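Local structure of shikimate 5-dehydrogenase AroE (5-dehydroshikimate reductase) (Mycobacterium tuberculosis, 4P4G) at residues D102-D107 with V248-G253; H242-Q247 with E259-A264. The protein probably catalyses the NADP-dependent interconversion of 3-dehydroshikimate and shikimate, a step on the pathway to chorismate and the aromatic amino acids. One frame throughout, in Å; residues are numbered along the deposited sequence.

Contact 1: D102-D107 with V248-G253. With SKM ((3R,4S,5R)-3,4,5-trihydroxycyclohex-1-ene-1-carboxylic acid), chain C.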
loop_
_atom_site.group_PDB
_atom_site.type_symbol
_atom_site.label_atom_id
_atom_site.label_comp_id
_atom_site.label_asym_id
_atom_site.label_seq_id
_atom_site.Cartn_x
_atom_site.Cartn_y
_atom_site.Cartn_z
ATOM N N ASP A 102 -0.941 12.639 -0.306
ATOM C CA ASP A 102 -1.773 11.845 -1.199
ATOM C C ASP A 102 -1.681 10.381 -0.802
ATOM O O ASP A 102 -0.795 9.975 -0.036
ATOM C CB ASP A 102 -1.353 12.034 -2.661
ATOM C CG ASP A 102 -2.307 11.341 -3.636
ATOM O OD1 ASP A 102 -3.521 11.250 -3.327
ATOM O OD2 ASP A 102 -1.846 10.869 -4.699
ATOM N N ASN A 103 -2.614 9.583 -1.295
ATOM C CA ASN A 103 -2.522 8.152 -1.108
ATOM C C ASN A 103 -2.583 7.452 -2.453
ATOM O O ASN A 103 -3.630 7.430 -3.103
ATOM C CB ASN A 103 -3.625 7.627 -0.194
ATOM C CG ASN A 103 -3.362 6.213 0.246
ATOM O OD1 ASN A 103 -3.308 5.300 -0.583
ATOM N ND2 ASN A 103 -3.183 6.014 1.545
ATOM N N THR A 104 -1.458 6.885 -2.870
ATOM C CA THR A 104 -1.421 6.123 -4.115
ATOM C C THR A 104 -1.508 4.604 -3.921
ATOM O O THR A 104 -1.470 3.864 -4.910
ATOM C CB THR A 104 -0.164 6.454 -4.951
ATOM O OG1 THR A 104 0.992 5.903 -4.308
ATOM C CG2 THR A 104 0.022 7.961 -5.087
ATOM N N ASP A 105 -1.630 4.139 -2.675
ATOM C CA ASP A 105 -1.797 2.701 -2.403
ATOM C C ASP A 105 -3.144 2.196 -2.931
ATOM O O ASP A 105 -3.315 0.996 -3.169
ATOM C CB ASP A 105 -1.720 2.389 -0.901
ATOM C CG ASP A 105 -0.313 2.475 -0.341
ATOM O OD1 ASP A 105 0.641 2.049 -1.024
ATOM O OD2 ASP A 105 -0.170 2.973 0.804
ATOM N N ILE A 106 -4.106 3.101 -3.086
ATOM C CA ILE A 106 -5.384 2.752 -3.711
ATOM C C ILE A 106 -5.117 2.258 -5.132
ATOM O O ILE A 106 -5.617 1.196 -5.528
ATOM C CB ILE A 106 -6.333 3.955 -3.767
ATOM C CG1 ILE A 106 -6.658 4.459 -2.363
ATOM C CG2 ILE A 106 -7.604 3.608 -4.533
ATOM C CD1 ILE A 106 -7.241 5.871 -2.375
ATOM N N ASP A 107 -4.321 3.022 -5.890
ATOM C CA ASP A 107 -3.873 2.601 -7.227
ATOM C C ASP A 107 -3.099 1.294 -7.173
ATOM O O ASP A 107 -3.207 0.461 -8.078
ATOM C CB ASP A 107 -2.948 3.644 -7.855
ATOM C CG ASP A 107 -3.645 4.938 -8.179
ATOM O OD1 ASP A 107 -4.893 4.965 -8.216
ATOM O OD2 ASP A 107 -2.930 5.935 -8.427
ATOM N N VAL A 248 5.462 9.001 -9.027
ATOM C CA VAL A 248 6.352 9.627 -10.008
ATOM C C VAL A 248 5.685 10.840 -10.659
ATOM O O VAL A 248 6.308 11.885 -10.816
ATOM C CB VAL A 248 6.827 8.605 -11.067
ATOM C CG1 VAL A 248 7.559 9.302 -12.194
ATOM C CG2 VAL A 248 7.751 7.573 -10.408
ATOM N N GLU A 249 4.403 10.720 -10.986
ATOM C CA GLU A 249 3.660 11.831 -11.580
ATOM C C GLU A 249 3.634 13.054 -10.675
ATOM O O GLU A 249 3.810 14.177 -11.143
ATOM C CB GLU A 249 2.247 11.391 -11.993
ATOM C CG GLU A 249 2.293 10.310 -13.078
ATOM C CD GLU A 249 0.937 9.863 -13.565
ATOM O OE1 GLU A 249 -0.065 10.093 -12.853
ATOM O OE2 GLU A 249 0.882 9.278 -14.673
ATOM N N GLN A 250 3.429 12.840 -9.381
ATOM C CA GLN A 250 3.348 13.964 -8.459
ATOM C C GLN A 250 4.712 14.572 -8.149
ATOM O O GLN A 250 4.811 15.776 -7.926
ATOM C CB GLN A 250 2.608 13.565 -7.187
ATOM C CG GLN A 250 1.101 13.421 -7.408
ATOM C CD GLN A 250 0.407 12.808 -6.229
ATOM O OE1 GLN A 250 -0.059 13.516 -5.337
ATOM N NE2 GLN A 250 0.332 11.482 -6.208
ATOM N N PHE A 251 5.755 13.744 -8.126
ATOM C CA PHE A 251 7.110 14.245 -7.881
ATOM C C PHE A 251 7.661 14.999 -9.100
ATOM O O PHE A 251 8.394 15.977 -8.948
ATOM C CB PHE A 251 8.062 13.100 -7.490
ATOM C CG PHE A 251 7.733 12.441 -6.164
ATOM C CD1 PHE A 251 6.767 12.979 -5.322
ATOM C CD2 PHE A 251 8.398 11.280 -5.766
ATOM C CE1 PHE A 251 6.461 12.376 -4.103
ATOM C CE2 PHE A 251 8.087 10.665 -4.540
ATOM C CZ PHE A 251 7.119 11.220 -3.717
ATOM N N THR A 252 7.299 14.558 -10.304
ATOM C CA THR A 252 7.916 15.101 -11.528
ATOM C C THR A 252 7.048 16.075 -12.322
ATOM O O THR A 252 7.581 16.903 -13.063
ATOM C CB THR A 252 8.358 13.982 -12.500
ATOM O OG1 THR A 252 7.199 13.308 -13.014
ATOM C CG2 THR A 252 9.265 12.980 -11.794
ATOM N N GLY A 253 5.726 15.966 -12.194
ATOM C CA GLY A 253 4.811 16.739 -13.024
ATOM C C GLY A 253 4.660 16.179 -14.432
ATOM O O GLY A 253 4.082 16.829 -15.297
HETATM O O12 SKM C . 3.022 2.823 -0.260
HETATM C C8 SKM C . 4.291 2.264 -0.590
HETATM C C6 SKM C . 4.461 0.997 0.200
HETATM O O7 SKM C . 4.125 1.200 1.559
HETATM C C5 SKM C . 5.841 0.584 0.123
HETATM C C4 SKM C . 6.878 1.311 -0.289
HETATM C C1 SKM C . 8.266 0.696 -0.278
HETATM O O2 SKM C . 9.221 1.342 -0.733
HETATM O O3 SKM C . 8.459 -0.448 0.174
HETATM C C10 SKM C . 6.733 2.776 -0.797
HETATM C C9 SKM C . 5.346 3.300 -0.318
HETATM O O11 SKM C . 5.101 4.434 -1.075
#

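Contact 2: H242-Q247 with E259-A264. With SKM ((3R,4S,5R)-3,4,5-trihydroxycyclohex-1-ene-1-carboxylic acid), chain C.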
loop_
_atom_site.group_PDB
_atom_site.type_symbol
_atom_site.label_atom_id
_atom_site.label_comp_id
_atom_site.label_asym_id
_atom_site.label_seq_id
_atom_site.Cartn_x
_atom_site.Cartn_y
_atom_site.Cartn_z
ATOM N N HIS A 242 2.411 -0.446 -9.126
ATOM C CA HIS A 242 1.214 0.306 -9.465
ATOM C C HIS A 242 1.025 1.556 -8.607
ATOM O O HIS A 242 0.524 2.562 -9.102
ATOM C CB HIS A 242 -0.024 -0.597 -9.488
ATOM C CG HIS A 242 -0.084 -1.460 -10.708
ATOM N ND1 HIS A 242 -0.658 -1.035 -11.883
ATOM C CD2 HIS A 242 0.400 -2.702 -10.946
ATOM C CE1 HIS A 242 -0.546 -1.991 -12.794
ATOM N NE2 HIS A 242 0.089 -3.012 -12.249
ATOM N N GLN A 243 1.439 1.515 -7.344
ATOM C CA GLN A 243 1.360 2.726 -6.516
ATOM C C GLN A 243 2.461 3.717 -6.887
ATOM O O GLN A 243 2.350 4.912 -6.609
ATOM C CB GLN A 243 1.399 2.394 -5.011
ATOM C CG GLN A 243 2.708 1.815 -4.505
ATOM C CD GLN A 243 3.756 2.870 -4.220
ATOM O OE1 GLN A 243 3.471 3.905 -3.615
ATOM N NE2 GLN A 243 4.976 2.619 -4.667
ATOM N N ALA A 244 3.523 3.227 -7.516
ATOM C CA ALA A 244 4.671 4.077 -7.815
ATOM C C ALA A 244 4.378 5.010 -8.988
ATOM O O ALA A 244 4.921 6.104 -9.041
ATOM C CB ALA A 244 5.905 3.246 -8.087
ATOM N N PHE A 245 3.529 4.578 -9.920
ATOM C CA PHE A 245 3.185 5.403 -11.081
ATOM C C PHE A 245 2.701 6.797 -10.676
ATOM O O PHE A 245 3.195 7.809 -11.168
ATOM C CB PHE A 245 2.092 4.737 -11.923
ATOM C CG PHE A 245 2.503 3.437 -12.555
ATOM C CD1 PHE A 245 3.798 3.236 -13.021
ATOM C CD2 PHE A 245 1.574 2.417 -12.702
ATOM C CE1 PHE A 245 4.161 2.030 -13.613
ATOM C CE2 PHE A 245 1.932 1.216 -13.291
ATOM C CZ PHE A 245 3.221 1.021 -13.745
ATOM N N ALA A 246 1.737 6.854 -9.767
ATOM C CA ALA A 246 1.151 8.131 -9.392
ATOM C C ALA A 246 2.124 8.953 -8.559
ATOM O O ALA A 246 2.046 10.179 -8.536
ATOM C CB ALA A 246 -0.152 7.913 -8.643
ATOM N N GLN A 247 3.019 8.276 -7.842
ATOM C CA GLN A 247 4.023 8.988 -7.068
ATOM C C GLN A 247 5.004 9.698 -7.992
ATOM O O GLN A 247 5.340 10.872 -7.785
ATOM C CB GLN A 247 4.756 8.032 -6.133
ATOM C CG GLN A 247 3.972 7.666 -4.900
ATOM C CD GLN A 247 4.838 6.963 -3.887
ATOM O OE1 GLN A 247 5.922 6.460 -4.221
ATOM N NE2 GLN A 247 4.387 6.937 -2.644
ATOM N N GLU A 259 6.454 1.773 -19.080
ATOM C CA GLU A 259 7.321 0.755 -19.689
ATOM C C GLU A 259 8.661 0.645 -18.948
ATOM O O GLU A 259 9.082 -0.446 -18.547
ATOM C CB GLU A 259 7.526 1.042 -21.196
ATOM C CG GLU A 259 8.379 2.294 -21.560
ATOM C CD GLU A 259 7.970 3.563 -20.794
ATOM O OE1 GLU A 259 6.819 3.645 -20.333
ATOM O OE2 GLU A 259 8.792 4.470 -20.646
ATOM N N ALA A 260 9.316 1.780 -18.733
ATOM C CA ALA A 260 10.611 1.799 -18.064
ATOM C C ALA A 260 10.519 1.269 -16.642
ATOM O O ALA A 260 11.417 0.556 -16.179
ATOM C CB ALA A 260 11.186 3.209 -18.064
ATOM N N MET A 261 9.445 1.619 -15.940
ATOM C CA MET A 261 9.299 1.200 -14.555
ATOM C C MET A 261 8.983 -0.286 -14.482
ATOM O O MET A 261 9.424 -0.979 -13.568
ATOM C CB MET A 261 8.229 2.033 -13.856
ATOM C CG MET A 261 8.657 3.485 -13.720
ATOM S SD MET A 261 7.332 4.550 -13.122
ATOM C CE MET A 261 7.180 4.000 -11.432
ATOM N N THR A 262 8.241 -0.776 -15.464
ATOM C CA THR A 262 7.919 -2.200 -15.500
ATOM C C THR A 262 9.178 -3.010 -15.797
ATOM O O THR A 262 9.409 -4.058 -15.184
ATOM C CB THR A 262 6.817 -2.507 -16.522
ATOM O OG1 THR A 262 5.640 -1.763 -16.187
ATOM C CG2 THR A 262 6.485 -3.987 -16.504
ATOM N N CYS A 263 10.009 -2.517 -16.711
ATOM C CA CYS A 263 11.314 -3.139 -16.941
ATOM C C CYS A 263 12.227 -3.116 -15.710
ATOM O O CYS A 263 13.012 -4.045 -15.494
ATOM C CB CYS A 263 12.012 -2.473 -18.110
ATOM S SG CYS A 263 11.195 -2.800 -19.664
ATOM N N ALA A 264 12.154 -2.052 -14.920
ATOM C CA ALA A 264 12.963 -1.983 -13.699
ATOM C C ALA A 264 12.506 -3.044 -12.711
ATOM O O ALA A 264 13.326 -3.674 -12.041
ATOM C CB ALA A 264 12.878 -0.615 -13.071
HETATM O O12 SKM C . 3.022 2.823 -0.260
HETATM C C8 SKM C . 4.291 2.264 -0.590
HETATM C C6 SKM C . 4.461 0.997 0.200
HETATM O O7 SKM C . 4.125 1.200 1.559
HETATM C C5 SKM C . 5.841 0.584 0.123
HETATM C C4 SKM C . 6.878 1.311 -0.289
HETATM C C1 SKM C . 8.266 0.696 -0.278
HETATM O O2 SKM C . 9.221 1.342 -0.733
HETATM O O3 SKM C . 8.459 -0.448 0.174
HETATM C C10 SKM C . 6.733 2.776 -0.797
HETATM C C9 SKM C . 5.346 3.300 -0.318
HETATM O O11 SKM C . 5.101 4.434 -1.075
#

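Contact 1: D102-D107 with V248-G253
D102 OD2 is gripped by two groups: Q250 NE2 donates to it at 2.7 Å, and R82 of helix 81-86 forms a salt bridge with it. The contact is a strand-turn-helix connection meeting the end of another helix, for D102 closes strand 98-102 and helix 105-113 starts only three residues later, while Q250 lies in the last turn of helix 236-252. The amide reaches the anti side of the carboxylate with a bent N-H...O angle of 138°, the two side chains crossing at about a right angle and their planes 66° apart. With its chain extended beyond CG (chi2 170°), Q250 spans the gap between the backbones; NE2 also donates to A246 O one turn back, which helps fix the amide. D102 OD1 turns instead to T80, so both carboxylate oxygens have partners. The methyl CG2 of T104 lies in van der Waals contact with the same amide, 3.7 Å from Q250 NE2, while its OG1 bonds to Q243 O. The turn is capped by N103 OD1, which accepts weak bonds from the N atoms of D105 and I106. D105, in the first turn of helix 105-113, faces the bound shikimate: SKM O12 donates to D105 OD1 at 2.6 Å, and K69 pairs with D105 OD2.

Contact 2: H242-Q247 with E259-A264
The F245 ring meets M261 at its edge: the sulfur SD lies in the ring plane, 5.0 Å from the ring centroid and 86° off the ring normal, while R258, the first residue of helix 258-267, makes a cation-pi contact with the ring. Near the same plane, T262 OG1 comes within 4.4 Å of F245 CZ, its hydroxyl being bonded to R258 O. M261 SD sits 3.8 Å from F245 CD1, and the two side chains run past each other in opposite directions. A bend at the end of the methionine (chi3 70°) brings M261 CE against A244 CB at 3.7 Å and close to F245 CD1 as well, so the thioether end touches both the alanine methyl and the ring edge. M261 also touches L241 and V248 of helix 236-252 and A27 of helix 20-30. Away from this apolar face, helix 236-252 turns two amides to the bound shikimate. Q243 OE1 accepts from SKM O11 at 3.1 Å, and Q247 NE2 donates to that same oxygen at 3.0 Å; S63 and H24 bond to Q247 OE1. The axes of 242-247 and 259-264 approach to 10.8 Å, with 140° between their directions, in a helix pair packed through a Met-aromatic contact behind the shikimate site.

Overall arrangement
Helix 236-252 serves both contacts with different faces, one turned to the binding site and another to the packing behind it. Both contacts are largely buried, and their centres lie about 11 Å apart. Contact 1 is polar and small, joining the helix's C-terminal part to the strand and turn that lead into helix 105-113; contact 2 is apolar and larger, setting the middle of helix 236-252 against helix 258-267, whose outer side is exposed. They meet directly where T104 and D107 of contact 1 pack on A246 of contact 2. Shikimate joins them again, with a carboxylate from contact 1 and two amides from contact 2 binding different hydroxyls of the same ring.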